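Fibronectin-binding protein BBK32 (Borrelia burgdorferi, PDB 6N1L) binds fibronectin and, through the helical domain modelled here, inhibits the classical complement pathway, probably by binding the protease C1r. Local coordinates at residues A[29-34]-A[132-137]; A[38-43]-A[58-63]; A[67-72]-A[124-129]; A[71-76]-A[110-115]. One frame throughout, in Å; residues are numbered along the deposited sequence.

Contact 1: residues A[29-34]-A[132-137]; sequences KIYNTY and SILLMR
Tyr31 meets Leu134 and Ile30 meets Ile133, two neighbouring pairs where helix 9-44 runs against helix 122-147. Tyr31 and Leu134 make a CH-pi contact. Leu134 CD2 sits 4.1 Å from the centroid of the Tyr31 ring and only 12° off the ring normal, so this methyl rests squarely over one face. The second branch reaches toward the rim of the same ring, with Leu134 CD1 3.9 Å from Tyr31 CE1. One methyl of the leucine thus covers the centre, while the other hangs beyond the CE1 side of the ring.

The second group of contacts is mainly aliphatic. Ile133 carries its longer branch between the backbone N and the carbonyl carbon (chi1 64°), and the terminal methyl CD1 of that branch does the reaching. It comes 3.7 Å from Ile30 CG2 and 4.1 Å from Ile30 CB, meeting the branched base of the isoleucine. The same methyl also lies 4.2 Å from Tyr31 N, nestling against the main chain of the other helix.

The segment axes approach to 10.6 Å with their N-to-C directions 146° apart, so the helices are antiparallel but clearly splayed. Both isoleucines are buried, whereas Tyr31 and Leu134 lie toward the surface. On the inner side Ile30 packs on Leu69, Asn72 and Phe73 of helix 66-87; Ile133 also touches Phe73, and it reaches Leu112 of helix 93-117. Arg137, one turn beyond Ile133, bonds through NH1 to Thr28 OG1 and so ties helix 122-147 back to helix 9-44.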
loop_
_atom_site.group_PDB
_atom_site.type_symbol
_atom_site.label_atom_id
_atom_site.label_comp_id
_atom_site.label_asym_id
_atom_site.label_seq_id
_atom_site.Cartn_x
_atom_site.Cartn_y
_atom_site.Cartn_z
ATOM N N LYS A 29 -6.488 -0.299 -0.112
ATOM C CA LYS A 29 -6.905 -1.582 0.453
ATOM C C LYS A 29 -6.138 -1.901 1.733
ATOM O O LYS A 29 -6.731 -2.342 2.732
ATOM C CB LYS A 29 -6.705 -2.689 -0.581
ATOM C CG LYS A 29 -7.150 -4.069 -0.118
ATOM C CD LYS A 29 -6.725 -5.121 -1.136
ATOM C CE LYS A 29 -7.168 -6.515 -0.712
ATOM N NZ LYS A 29 -6.655 -7.557 -1.651
ATOM N N ILE A 30 -4.819 -1.665 1.731
ATOM C CA ILE A 30 -4.014 -1.912 2.921
ATOM C C ILE A 30 -4.450 -0.988 4.055
ATOM O O ILE A 30 -4.579 -1.416 5.206
ATOM C CB ILE A 30 -2.515 -1.742 2.618
ATOM C CG1 ILE A 30 -2.018 -2.810 1.638
ATOM C CG2 ILE A 30 -1.710 -1.857 3.899
ATOM C CD1 ILE A 30 -0.624 -2.476 1.004
ATOM N N TYR A 31 -4.657 0.300 3.751
ATOM C CA TYR A 31 -5.027 1.240 4.806
ATOM C C TYR A 31 -6.411 0.910 5.369
ATOM O O TYR A 31 -6.631 0.990 6.583
ATOM C CB TYR A 31 -4.976 2.682 4.285
ATOM C CG TYR A 31 -5.304 3.688 5.351
ATOM C CD1 TYR A 31 -4.423 3.921 6.398
ATOM C CD2 TYR A 31 -6.493 4.393 5.322
ATOM C CE1 TYR A 31 -4.732 4.817 7.402
ATOM C CE2 TYR A 31 -6.799 5.307 6.308
ATOM C CZ TYR A 31 -5.918 5.514 7.344
ATOM O OH TYR A 31 -6.241 6.428 8.328
ATOM N N ASN A 32 -7.344 0.529 4.495
ATOM C CA ASN A 32 -8.675 0.141 4.970
ATOM C C ASN A 32 -8.612 -1.101 5.850
ATOM O O ASN A 32 -9.381 -1.216 6.816
ATOM C CB ASN A 32 -9.614 -0.093 3.788
ATOM C CG ASN A 32 -9.996 1.202 3.065
ATOM O OD1 ASN A 32 -9.816 2.310 3.578
ATOM N ND2 ASN A 32 -10.543 1.052 1.878
ATOM N N THR A 33 -7.699 -2.027 5.549
ATOM C CA THR A 33 -7.517 -3.194 6.416
ATOM C C THR A 33 -7.018 -2.777 7.795
ATOM O O THR A 33 -7.529 -3.231 8.826
ATOM C CB THR A 33 -6.544 -4.191 5.781
ATOM O OG1 THR A 33 -6.995 -4.544 4.473
ATOM C CG2 THR A 33 -6.484 -5.485 6.625
ATOM N N TYR A 34 -6.014 -1.905 7.831
ATOM C CA TYR A 34 -5.543 -1.362 9.096
ATOM C C TYR A 34 -6.677 -0.704 9.879
ATOM O O TYR A 34 -6.813 -0.933 11.085
ATOM C CB TYR A 34 -4.423 -0.368 8.821
ATOM C CG TYR A 34 -4.079 0.499 9.999
ATOM C CD1 TYR A 34 -3.405 -0.020 11.092
ATOM C CD2 TYR A 34 -4.411 1.850 10.000
ATOM C CE1 TYR A 34 -3.080 0.793 12.185
ATOM C CE2 TYR A 34 -4.092 2.663 11.075
ATOM C CZ TYR A 34 -3.428 2.130 12.157
ATOM O OH TYR A 34 -3.115 2.945 13.224
ATOM N N SER A 132 3.969 5.843 5.944
ATOM C CA SER A 132 4.703 5.773 4.683
ATOM C C SER A 132 3.785 5.493 3.501
ATOM O O SER A 132 3.930 6.109 2.436
ATOM C CB SER A 132 5.798 4.708 4.767
ATOM O OG SER A 132 6.786 5.083 5.724
ATOM N N ILE A 133 2.822 4.572 3.658
ATOM C CA ILE A 133 1.994 4.276 2.498
ATOM C C ILE A 133 1.014 5.404 2.219
ATOM O O ILE A 133 0.643 5.628 1.062
ATOM C CB ILE A 133 1.269 2.916 2.630
ATOM C CG1 ILE A 133 0.280 2.922 3.795
ATOM C CG2 ILE A 133 2.294 1.785 2.759
ATOM C CD1 ILE A 133 -0.687 1.714 3.784
ATOM N N LEU A 134 0.574 6.128 3.242
ATOM C CA LEU A 134 -0.317 7.252 2.991
ATOM C C LEU A 134 0.413 8.336 2.202
ATOM O O LEU A 134 -0.143 8.905 1.260
ATOM C CB LEU A 134 -0.851 7.817 4.307
ATOM C CG LEU A 134 -1.969 7.025 5.008
ATOM C CD1 LEU A 134 -2.273 7.695 6.341
ATOM C CD2 LEU A 134 -3.190 6.999 4.114
ATOM N N LEU A 135 1.674 8.597 2.558
ATOM C CA LEU A 135 2.460 9.566 1.800
ATOM C C LEU A 135 2.742 9.066 0.384
ATOM O O LEU A 135 2.708 9.844 -0.584
ATOM C CB LEU A 135 3.758 9.864 2.551
ATOM C CG LEU A 135 3.537 10.681 3.826
ATOM C CD1 LEU A 135 4.747 10.692 4.741
ATOM C CD2 LEU A 135 3.110 12.101 3.447
ATOM N N MET A 136 3.050 7.778 0.259
ATOM C CA MET A 136 3.298 7.156 -1.034
ATOM C C MET A 136 2.092 7.275 -1.961
ATOM O O MET A 136 2.241 7.565 -3.154
ATOM C CB MET A 136 3.677 5.694 -0.808
ATOM C CG MET A 136 4.024 4.925 -2.064
ATOM S SD MET A 136 4.470 3.230 -1.636
ATOM C CE MET A 136 5.976 3.507 -0.711
ATOM N N ARG A 137 0.880 7.048 -1.438
ATOM C CA ARG A 137 -0.307 7.209 -2.274
ATOM C C ARG A 137 -0.409 8.631 -2.813
ATOM O O ARG A 137 -0.767 8.836 -3.978
ATOM C CB ARG A 137 -1.563 6.853 -1.475
ATOM C CG ARG A 137 -2.838 6.871 -2.294
ATOM C CD ARG A 137 -4.028 6.354 -1.456
ATOM N NE ARG A 137 -4.264 7.208 -0.297
ATOM C CZ ARG A 137 -5.248 7.031 0.586
ATOM N NH1 ARG A 137 -6.100 6.022 0.457
ATOM N NH2 ARG A 137 -5.384 7.870 1.600
#

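Contact 2: residues A[38-43]-A[58-63]; sequences STKLTQ and KEEAAK
Lys40 and Ala61 bring their helices very close here, with Lys40 CA and Ala61 CA just 5.3 Å apart. Such a near approach suits the small side chain of Ala61. Its methyl points at the other helix and fits between two residues: Ala61 CB is 3.8 Å from Lys40 CB and 3.9 Å from Leu41 CD2. The lysine is met at its base, the leucine through one methyl at the end of its chain.

Beyond CB, Lys40 turns along the interface to Glu60. A bend at its second torsion (chi2 -48°) lays the aliphatic chain across the glutamate, and Lys40 CD comes 4.0 Å from Glu60 CB. The rest of the lysine is extended and delivers the ammonium to the carboxylate, making a salt bridge of 3.2 Å between Lys40 NZ and Glu60 OE1. This bond arrives from above the carboxylate plane, 54° out of it. The pair therefore combines a charge contact with hydrocarbon packing; it is partly exposed, whereas Ala61 beside it is buried.

The contact folds the short helix 51-61 back onto the far end of helix 9-44. Met44, the last residue of that long helix, touches both Lys58 and Ala61. Lys40 also packs on Phe64, in the link that leads from helix 51-61 into helix 66-87.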
loop_
_atom_site.group_PDB
_atom_site.type_symbol
_atom_site.label_atom_id
_atom_site.label_comp_id
_atom_site.label_asym_id
_atom_site.label_seq_id
_atom_site.Cartn_x
_atom_site.Cartn_y
_atom_site.Cartn_z
ATOM N N SER A 38 -7.950 -2.086 13.471
ATOM C CA SER A 38 -7.957 -1.190 14.627
ATOM C C SER A 38 -9.297 -1.191 15.355
ATOM O O SER A 38 -9.335 -1.243 16.593
ATOM C CB SER A 38 -7.604 0.234 14.191
ATOM O OG SER A 38 -6.291 0.285 13.667
ATOM N N THR A 39 -10.407 -1.154 14.613
ATOM C CA THR A 39 -11.713 -1.117 15.266
ATOM C C THR A 39 -12.021 -2.416 16.007
ATOM O O THR A 39 -12.669 -2.375 17.058
ATOM C CB THR A 39 -12.839 -0.797 14.274
ATOM O OG1 THR A 39 -13.038 -1.869 13.341
ATOM C CG2 THR A 39 -12.538 0.495 13.522
ATOM N N LYS A 40 -11.564 -3.565 15.493
ATOM C CA LYS A 40 -11.787 -4.823 16.207
ATOM C C LYS A 40 -11.019 -4.856 17.521
ATOM O O LYS A 40 -11.516 -5.381 18.529
ATOM C CB LYS A 40 -11.373 -6.019 15.346
ATOM C CG LYS A 40 -12.019 -6.130 13.998
ATOM C CD LYS A 40 -13.518 -5.963 14.039
ATOM C CE LYS A 40 -14.084 -6.051 12.648
ATOM N NZ LYS A 40 -15.537 -5.846 12.644
ATOM N N LEU A 41 -9.790 -4.332 17.518
ATOM C CA LEU A 41 -8.990 -4.273 18.731
ATOM C C LEU A 41 -9.617 -3.326 19.741
ATOM O O LEU A 41 -9.624 -3.608 20.947
ATOM C CB LEU A 41 -7.558 -3.834 18.399
ATOM C CG LEU A 41 -6.768 -4.795 17.498
ATOM C CD1 LEU A 41 -5.463 -4.158 17.037
ATOM C CD2 LEU A 41 -6.488 -6.128 18.185
ATOM N N THR A 42 -10.166 -2.206 19.260
ATOM C CA THR A 42 -10.876 -1.289 20.144
ATOM C C THR A 42 -12.130 -1.937 20.714
ATOM O O THR A 42 -12.370 -1.886 21.928
ATOM C CB THR A 42 -11.229 -0.007 19.392
ATOM O OG1 THR A 42 -10.029 0.727 19.118
ATOM C CG2 THR A 42 -12.171 0.851 20.224
ATOM N N GLN A 43 -12.931 -2.576 19.855
ATOM C CA GLN A 43 -14.200 -3.154 20.296
ATOM C C GLN A 43 -13.991 -4.237 21.344
ATOM O O GLN A 43 -14.752 -4.325 22.317
ATOM C CB GLN A 43 -14.967 -3.730 19.100
ATOM C CG GLN A 43 -15.645 -2.692 18.232
ATOM C CD GLN A 43 -15.885 -3.192 16.826
ATOM O OE1 GLN A 43 -15.777 -4.387 16.555
ATOM N NE2 GLN A 43 -16.204 -2.284 15.929
ATOM N N LYS A 58 -13.023 -10.141 19.256
ATOM C CA LYS A 58 -11.747 -10.809 19.482
ATOM C C LYS A 58 -11.476 -11.860 18.406
ATOM O O LYS A 58 -10.357 -11.950 17.887
ATOM C CB LYS A 58 -11.748 -11.428 20.880
ATOM C CG LYS A 58 -10.432 -12.043 21.314
ATOM C CD LYS A 58 -10.596 -12.845 22.599
ATOM C CE LYS A 58 -11.760 -13.808 22.474
ATOM N NZ LYS A 58 -12.421 -14.060 23.792
ATOM N N GLU A 59 -12.486 -12.674 18.069
ATOM C CA GLU A 59 -12.352 -13.604 16.949
ATOM C C GLU A 59 -11.990 -12.872 15.667
ATOM O O GLU A 59 -11.112 -13.309 14.918
ATOM C CB GLU A 59 -13.644 -14.385 16.739
ATOM C CG GLU A 59 -13.822 -15.526 17.706
ATOM C CD GLU A 59 -15.158 -16.207 17.526
ATOM O OE1 GLU A 59 -15.730 -16.103 16.416
ATOM O OE2 GLU A 59 -15.638 -16.833 18.501
ATOM N N GLU A 60 -12.675 -11.760 15.392
ATOM C CA GLU A 60 -12.421 -11.042 14.147
ATOM C C GLU A 60 -11.025 -10.434 14.134
ATOM O O GLU A 60 -10.359 -10.440 13.095
ATOM C CB GLU A 60 -13.489 -9.973 13.932
ATOM C CG GLU A 60 -14.803 -10.542 13.411
ATOM C CD GLU A 60 -15.995 -9.707 13.817
ATOM O OE1 GLU A 60 -15.780 -8.571 14.294
ATOM O OE2 GLU A 60 -17.145 -10.191 13.661
ATOM N N ALA A 61 -10.560 -9.917 15.273
ATOM C CA ALA A 61 -9.206 -9.366 15.323
ATOM C C ALA A 61 -8.167 -10.448 15.065
ATOM O O ALA A 61 -7.106 -10.170 14.494
ATOM C CB ALA A 61 -8.954 -8.689 16.675
ATOM N N ALA A 62 -8.461 -11.695 15.457
ATOM C CA ALA A 62 -7.531 -12.794 15.240
ATOM C C ALA A 62 -7.515 -13.297 13.800
ATOM O O ALA A 62 -6.640 -14.098 13.457
ATOM C CB ALA A 62 -7.867 -13.966 16.172
ATOM N N LYS A 63 -8.449 -12.864 12.960
ATOM C CA LYS A 63 -8.507 -13.368 11.595
ATOM C C LYS A 63 -7.638 -12.563 10.635
ATOM O O LYS A 63 -7.427 -13.001 9.500
ATOM C CB LYS A 63 -9.954 -13.398 11.102
ATOM C CG LYS A 63 -10.803 -14.495 11.749
ATOM C CD LYS A 63 -12.203 -14.503 11.165
ATOM C CE LYS A 63 -13.212 -15.081 12.145
ATOM N NZ LYS A 63 -14.595 -15.113 11.577
#

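Contact 3: residues A[67-72]-A[124-129]; sequences EDLEKN and EAYKAI
Leu69 lies against the ring of Tyr126, with both of its methyls engaged. Leu69 CD2 stands over the centre of one face, 4.1 Å from the ring centroid and 9° from the normal, a CH-pi contact. Its sister methyl is displaced toward the hydroxyl end, where Leu69 CD1 is 3.6 Å from Tyr126 CE1. The two chains run antiparallel alongside one another, Leu69 CB coming 3.8 Å from Tyr126 OH. With CG placed opposite the main-chain N (chi1 174°), the leucine brings CD2 over the ring and CD1 to its rim near CE1. Ala125 flanks the pair, its CB 4.1 Å from Leu69 CD2.

Water joins the helices at the phenol end. Water 1 hydrogen-bonds to Tyr126 OH at 2.6 Å, lying at the ring edge, in its plane. The oxygen of water 2 is hydrogen-bonded to Tyr126 OH at 2.8 Å. Water 2 also donates to Asp68 OD2 and accepts from Asn72 ND2, at 2.7 Å, bridging three side chains. Water 1 adds a weak bond to the same aspartate oxygen. The hydroxyl is thus linked to Asp68 indirectly, without a direct bond.

Further out, Ile30 of helix 9-44 and Ile116 of helix 93-117 pack on Leu69. Thr33 and Tyr34 press on Tyr126. The segments of helices 66-87 and 122-147 run in the same direction, 28° apart, as expected for alternate helices of an up-and-down four-helix bundle. Leucine and tyrosine fill its interior, while the waters serve the polar groups beside it.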
loop_
_atom_site.group_PDB
_atom_site.type_symbol
_atom_site.label_atom_id
_atom_site.label_comp_id
_atom_site.label_asym_id
_atom_site.label_seq_id
_atom_site.Cartn_x
_atom_site.Cartn_y
_atom_site.Cartn_z
ATOM N N GLU A 67 0.323 -12.811 6.481
ATOM C CA GLU A 67 0.355 -13.269 5.095
ATOM C C GLU A 67 -0.438 -12.339 4.185
ATOM O O GLU A 67 0.011 -12.007 3.082
ATOM C CB GLU A 67 -0.188 -14.697 5.004
ATOM C CG GLU A 67 0.763 -15.767 5.539
ATOM C CD GLU A 67 0.640 -15.993 7.046
ATOM O OE1 GLU A 67 -0.060 -15.212 7.731
ATOM O OE2 GLU A 67 1.250 -16.966 7.547
ATOM N N ASP A 68 -1.626 -11.913 4.627
ATOM C CA ASP A 68 -2.455 -11.034 3.812
ATOM C C ASP A 68 -1.790 -9.673 3.622
ATOM O O ASP A 68 -1.842 -9.094 2.526
ATOM C CB ASP A 68 -3.831 -10.884 4.455
ATOM C CG ASP A 68 -4.700 -9.859 3.769
ATOM O OD1 ASP A 68 -5.093 -10.082 2.598
ATOM O OD2 ASP A 68 -5.004 -8.821 4.409
ATOM N N LEU A 69 -1.183 -9.141 4.684
ATOM C CA LEU A 69 -0.450 -7.883 4.557
ATOM C C LEU A 69 0.719 -8.039 3.591
ATOM O O LEU A 69 0.972 -7.159 2.749
ATOM C CB LEU A 69 0.036 -7.412 5.929
ATOM C CG LEU A 69 0.945 -6.172 5.974
ATOM C CD1 LEU A 69 0.226 -4.971 5.375
ATOM C CD2 LEU A 69 1.445 -5.848 7.380
ATOM N N GLU A 70 1.426 -9.169 3.679
ATOM C CA GLU A 70 2.586 -9.369 2.810
ATOM C C GLU A 70 2.155 -9.569 1.361
ATOM O O GLU A 70 2.822 -9.075 0.434
ATOM C CB GLU A 70 3.424 -10.543 3.330
ATOM C CG GLU A 70 4.604 -10.101 4.198
ATOM C CD GLU A 70 5.096 -11.168 5.174
ATOM O OE1 GLU A 70 4.487 -12.257 5.227
ATOM O OE2 GLU A 70 6.097 -10.915 5.888
ATOM N N LYS A 71 1.027 -10.261 1.149
ATOM C CA LYS A 71 0.464 -10.400 -0.191
ATOM C C LYS A 71 0.123 -9.043 -0.785
ATOM O O LYS A 71 0.498 -8.738 -1.925
ATOM C CB LYS A 71 -0.780 -11.282 -0.153
ATOM C CG LYS A 71 -1.382 -11.581 -1.512
ATOM C CD LYS A 71 -0.331 -12.169 -2.446
ATOM C CE LYS A 71 -0.947 -13.090 -3.490
ATOM N NZ LYS A 71 -0.786 -12.539 -4.876
ATOM N N ASN A 72 -0.578 -8.202 -0.020
ATOM C CA ASN A 72 -0.909 -6.868 -0.507
ATOM C C ASN A 72 0.352 -6.056 -0.814
ATOM O O ASN A 72 0.371 -5.275 -1.773
ATOM C CB ASN A 72 -1.783 -6.140 0.514
ATOM C CG ASN A 72 -3.210 -6.667 0.546
ATOM O OD1 ASN A 72 -3.665 -7.322 -0.391
ATOM N ND2 ASN A 72 -3.922 -6.377 1.627
ATOM N N GLU A 124 1.587 -4.090 15.170
ATOM C CA GLU A 124 2.805 -3.293 15.137
ATOM C C GLU A 124 3.369 -3.198 13.725
ATOM O O GLU A 124 3.956 -2.173 13.365
ATOM C CB GLU A 124 3.852 -3.889 16.077
ATOM C CG GLU A 124 3.480 -3.813 17.550
ATOM C CD GLU A 124 3.294 -2.385 18.015
ATOM O OE1 GLU A 124 4.218 -1.570 17.795
ATOM O OE2 GLU A 124 2.227 -2.080 18.592
ATOM N N ALA A 125 3.225 -4.260 12.932
ATOM C CA ALA A 125 3.691 -4.226 11.546
ATOM C C ALA A 125 2.926 -3.178 10.744
ATOM O O ALA A 125 3.527 -2.357 10.039
ATOM C CB ALA A 125 3.554 -5.613 10.914
ATOM N N TYR A 126 1.595 -3.174 10.865
ATOM C CA TYR A 126 0.783 -2.132 10.239
ATOM C C TYR A 126 1.206 -0.749 10.718
ATOM O O TYR A 126 1.435 0.155 9.910
ATOM C CB TYR A 126 -0.707 -2.370 10.529
ATOM C CG TYR A 126 -1.404 -3.314 9.577
ATOM C CD1 TYR A 126 -1.841 -2.891 8.321
ATOM C CD2 TYR A 126 -1.633 -4.643 9.935
ATOM C CE1 TYR A 126 -2.482 -3.748 7.455
ATOM C CE2 TYR A 126 -2.273 -5.519 9.079
ATOM C CZ TYR A 126 -2.698 -5.075 7.834
ATOM O OH TYR A 126 -3.321 -5.939 6.984
ATOM N N LYS A 127 1.342 -0.570 12.040
ATOM C CA LYS A 127 1.740 0.731 12.572
ATOM C C LYS A 127 3.075 1.197 12.003
ATOM O O LYS A 127 3.283 2.399 11.806
ATOM C CB LYS A 127 1.807 0.681 14.103
ATOM C CG LYS A 127 0.537 1.154 14.783
ATOM C CD LYS A 127 0.841 1.689 16.178
ATOM C CE LYS A 127 1.245 0.565 17.128
ATOM N NZ LYS A 127 2.090 1.057 18.266
ATOM N N ALA A 128 3.983 0.268 11.717
ATOM C CA ALA A 128 5.264 0.649 11.144
ATOM C C ALA A 128 5.152 1.233 9.735
ATOM O O ALA A 128 6.073 1.938 9.309
ATOM C CB ALA A 128 6.200 -0.559 11.134
ATOM N N ILE A 129 4.080 0.960 8.984
ATOM C CA ILE A 129 4.064 1.337 7.577
ATOM C C ILE A 129 2.939 2.282 7.191
ATOM O O ILE A 129 2.916 2.758 6.056
ATOM C CB ILE A 129 4.064 0.098 6.647
ATOM C CG1 ILE A 129 2.897 -0.857 6.929
ATOM C CG2 ILE A 129 5.392 -0.652 6.788
ATOM C CD1 ILE A 129 1.606 -0.502 6.233
HETATM O O HOH W 1 -3.872 -8.360 7.677
HETATM O O HOH W 2 -3.562 -5.895 4.238
#

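Contact 4: residues A[71-76]-A[110-115]; sequences KNFKTL and KTLIAK
Phe73 points its side chain at helix 93-117 and meets two successive residues there, Leu112 and Ile113. The ring and Leu112 cross at a slant, with Phe73 CE2 3.7 Å from Leu112 CB. One methyl of that leucine, CD1, lies at the ring edge in its plane, 3.9 Å from the same Phe73 CE2. Ile113 instead lies alongside the phenylalanine, heading the other way. Its CG1 meets both the ring and its stem, at 3.8 Å from Phe73 CD2 and 3.8 Å from Phe73 CB.

The segment axes are 10.6 Å apart and their directions differ by 168°, an almost straight antiparallel pairing of two consecutive helices in the four-helix bundle. Ile129 of helix 122-147 packs on both Phe73 and Leu112.

On the exposed flank, Lys74 lies nearly perpendicular to Ile113. Bent at its second torsion (chi2 -40°) and extended beyond, the lysine carries its ammonium over the isoleucine, where Lys74 NZ is 3.9 Å from Ile113 CD1. That methyl also comes 4.1 Å from Phe73 O.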
loop_
_atom_site.group_PDB
_atom_site.type_symbol
_atom_site.label_atom_id
_atom_site.label_comp_id
_atom_site.label_asym_id
_atom_site.label_seq_id
_atom_site.Cartn_x
_atom_site.Cartn_y
_atom_site.Cartn_z
ATOM N N LYS A 71 1.027 -10.261 1.149
ATOM C CA LYS A 71 0.464 -10.400 -0.191
ATOM C C LYS A 71 0.123 -9.043 -0.785
ATOM O O LYS A 71 0.498 -8.738 -1.925
ATOM C CB LYS A 71 -0.780 -11.282 -0.153
ATOM C CG LYS A 71 -1.382 -11.581 -1.512
ATOM C CD LYS A 71 -0.331 -12.169 -2.446
ATOM C CE LYS A 71 -0.947 -13.090 -3.490
ATOM N NZ LYS A 71 -0.786 -12.539 -4.876
ATOM N N ASN A 72 -0.578 -8.202 -0.020
ATOM C CA ASN A 72 -0.909 -6.868 -0.507
ATOM C C ASN A 72 0.352 -6.056 -0.814
ATOM O O ASN A 72 0.371 -5.275 -1.773
ATOM C CB ASN A 72 -1.783 -6.140 0.514
ATOM C CG ASN A 72 -3.210 -6.667 0.546
ATOM O OD1 ASN A 72 -3.665 -7.322 -0.391
ATOM N ND2 ASN A 72 -3.922 -6.377 1.627
ATOM N N PHE A 73 1.413 -6.217 -0.018
ATOM C CA PHE A 73 2.635 -5.467 -0.326
ATOM C C PHE A 73 3.325 -6.021 -1.567
ATOM O O PHE A 73 3.901 -5.259 -2.353
ATOM C CB PHE A 73 3.593 -5.444 0.863
ATOM C CG PHE A 73 3.524 -4.162 1.649
ATOM C CD1 PHE A 73 2.593 -4.010 2.663
ATOM C CD2 PHE A 73 4.346 -3.089 1.339
ATOM C CE1 PHE A 73 2.500 -2.808 3.373
ATOM C CE2 PHE A 73 4.257 -1.897 2.033
ATOM C CZ PHE A 73 3.340 -1.755 3.063
ATOM N N LYS A 74 3.274 -7.334 -1.779
ATOM C CA LYS A 74 3.838 -7.856 -3.026
ATOM C C LYS A 74 3.044 -7.375 -4.227
ATOM O O LYS A 74 3.630 -7.033 -5.265
ATOM C CB LYS A 74 3.921 -9.381 -2.989
ATOM C CG LYS A 74 5.148 -9.878 -2.219
ATOM C CD LYS A 74 6.391 -9.015 -2.521
ATOM C CE LYS A 74 7.644 -9.530 -1.808
ATOM N NZ LYS A 74 8.902 -8.779 -2.171
ATOM N N THR A 75 1.714 -7.318 -4.109
ATOM C CA THR A 75 0.893 -6.758 -5.177
ATOM C C THR A 75 1.288 -5.306 -5.451
ATOM O O THR A 75 1.473 -4.901 -6.607
ATOM C CB THR A 75 -0.586 -6.843 -4.811
ATOM O OG1 THR A 75 -0.996 -8.219 -4.718
ATOM C CG2 THR A 75 -1.437 -6.125 -5.838
ATOM N N LEU A 76 1.447 -4.518 -4.383
ATOM C CA LEU A 76 1.863 -3.121 -4.537
ATOM C C LEU A 76 3.227 -3.016 -5.219
ATOM O O LEU A 76 3.399 -2.235 -6.164
ATOM C CB LEU A 76 1.883 -2.437 -3.169
ATOM C CG LEU A 76 2.459 -1.015 -3.093
ATOM C CD1 LEU A 76 1.699 -0.065 -4.005
ATOM C CD2 LEU A 76 2.363 -0.534 -1.650
ATOM N N LYS A 110 10.362 -1.547 -0.907
ATOM C CA LYS A 110 11.232 -2.622 -0.452
ATOM C C LYS A 110 11.632 -2.421 1.002
ATOM O O LYS A 110 11.705 -3.389 1.770
ATOM C CB LYS A 110 12.457 -2.722 -1.359
ATOM C CG LYS A 110 12.122 -3.325 -2.725
ATOM C CD LYS A 110 13.351 -3.379 -3.622
ATOM C CE LYS A 110 12.945 -3.649 -5.062
ATOM N NZ LYS A 110 13.926 -3.071 -6.027
ATOM N N THR A 111 11.856 -1.169 1.407
ATOM C CA THR A 111 12.186 -0.878 2.801
ATOM C C THR A 111 11.026 -1.222 3.729
ATOM O O THR A 111 11.230 -1.761 4.825
ATOM C CB THR A 111 12.569 0.594 2.950
ATOM O OG1 THR A 111 13.742 0.856 2.173
ATOM C CG2 THR A 111 12.866 0.936 4.403
ATOM N N LEU A 112 9.800 -0.924 3.302
ATOM C CA LEU A 112 8.626 -1.260 4.107
ATOM C C LEU A 112 8.432 -2.765 4.220
ATOM O O LEU A 112 8.038 -3.267 5.279
ATOM C CB LEU A 112 7.382 -0.604 3.504
ATOM C CG LEU A 112 7.404 0.926 3.417
ATOM C CD1 LEU A 112 6.078 1.433 2.834
ATOM C CD2 LEU A 112 7.659 1.545 4.787
ATOM N N ILE A 113 8.669 -3.507 3.133
ATOM C CA ILE A 113 8.520 -4.957 3.188
ATOM C C ILE A 113 9.528 -5.547 4.163
ATOM O O ILE A 113 9.234 -6.514 4.878
ATOM C CB ILE A 113 8.665 -5.556 1.775
ATOM C CG1 ILE A 113 7.417 -5.233 0.955
ATOM C CG2 ILE A 113 8.908 -7.064 1.835
ATOM C CD1 ILE A 113 7.565 -5.467 -0.549
ATOM N N ALA A 114 10.719 -4.947 4.229
ATOM C CA ALA A 114 11.723 -5.363 5.200
ATOM C C ALA A 114 11.303 -4.999 6.620
ATOM O O ALA A 114 11.532 -5.779 7.553
ATOM C CB ALA A 114 13.073 -4.733 4.857
ATOM N N LYS A 115 10.695 -3.818 6.806
ATOM C CA LYS A 115 10.216 -3.416 8.129
ATOM C C LYS A 115 9.127 -4.355 8.628
ATOM O O LYS A 115 9.088 -4.691 9.816
ATOM C CB LYS A 115 9.691 -1.978 8.102
ATOM C CG LYS A 115 10.756 -0.903 8.133
ATOM C CD LYS A 115 10.132 0.487 8.107
ATOM C CE LYS A 115 11.193 1.567 8.179
ATOM N NZ LYS A 115 10.604 2.916 7.984
#

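From the N terminus, helix 9-44 supplies the first side of contacts 1 and 2. Contact 2 closes early, turning helix 51-61 back on it across a short loop. Contacts 3 and 4 both start on helix 66-87, sharing Lys71 and Asn72: contact 4 ties it to helix 93-117, contact 3 to helix 122-147. Contact 1 closes last, bringing helix 122-147 back to helix 9-44, so the other three nest inside its loop. Contacts 1, 3 and 4 touch one another in the bundle, the shared Asn72 meeting Lys29 and Ile30 of contact 1, whereas contact 2 lies outward, its centre about 19 Å from that of contact 1.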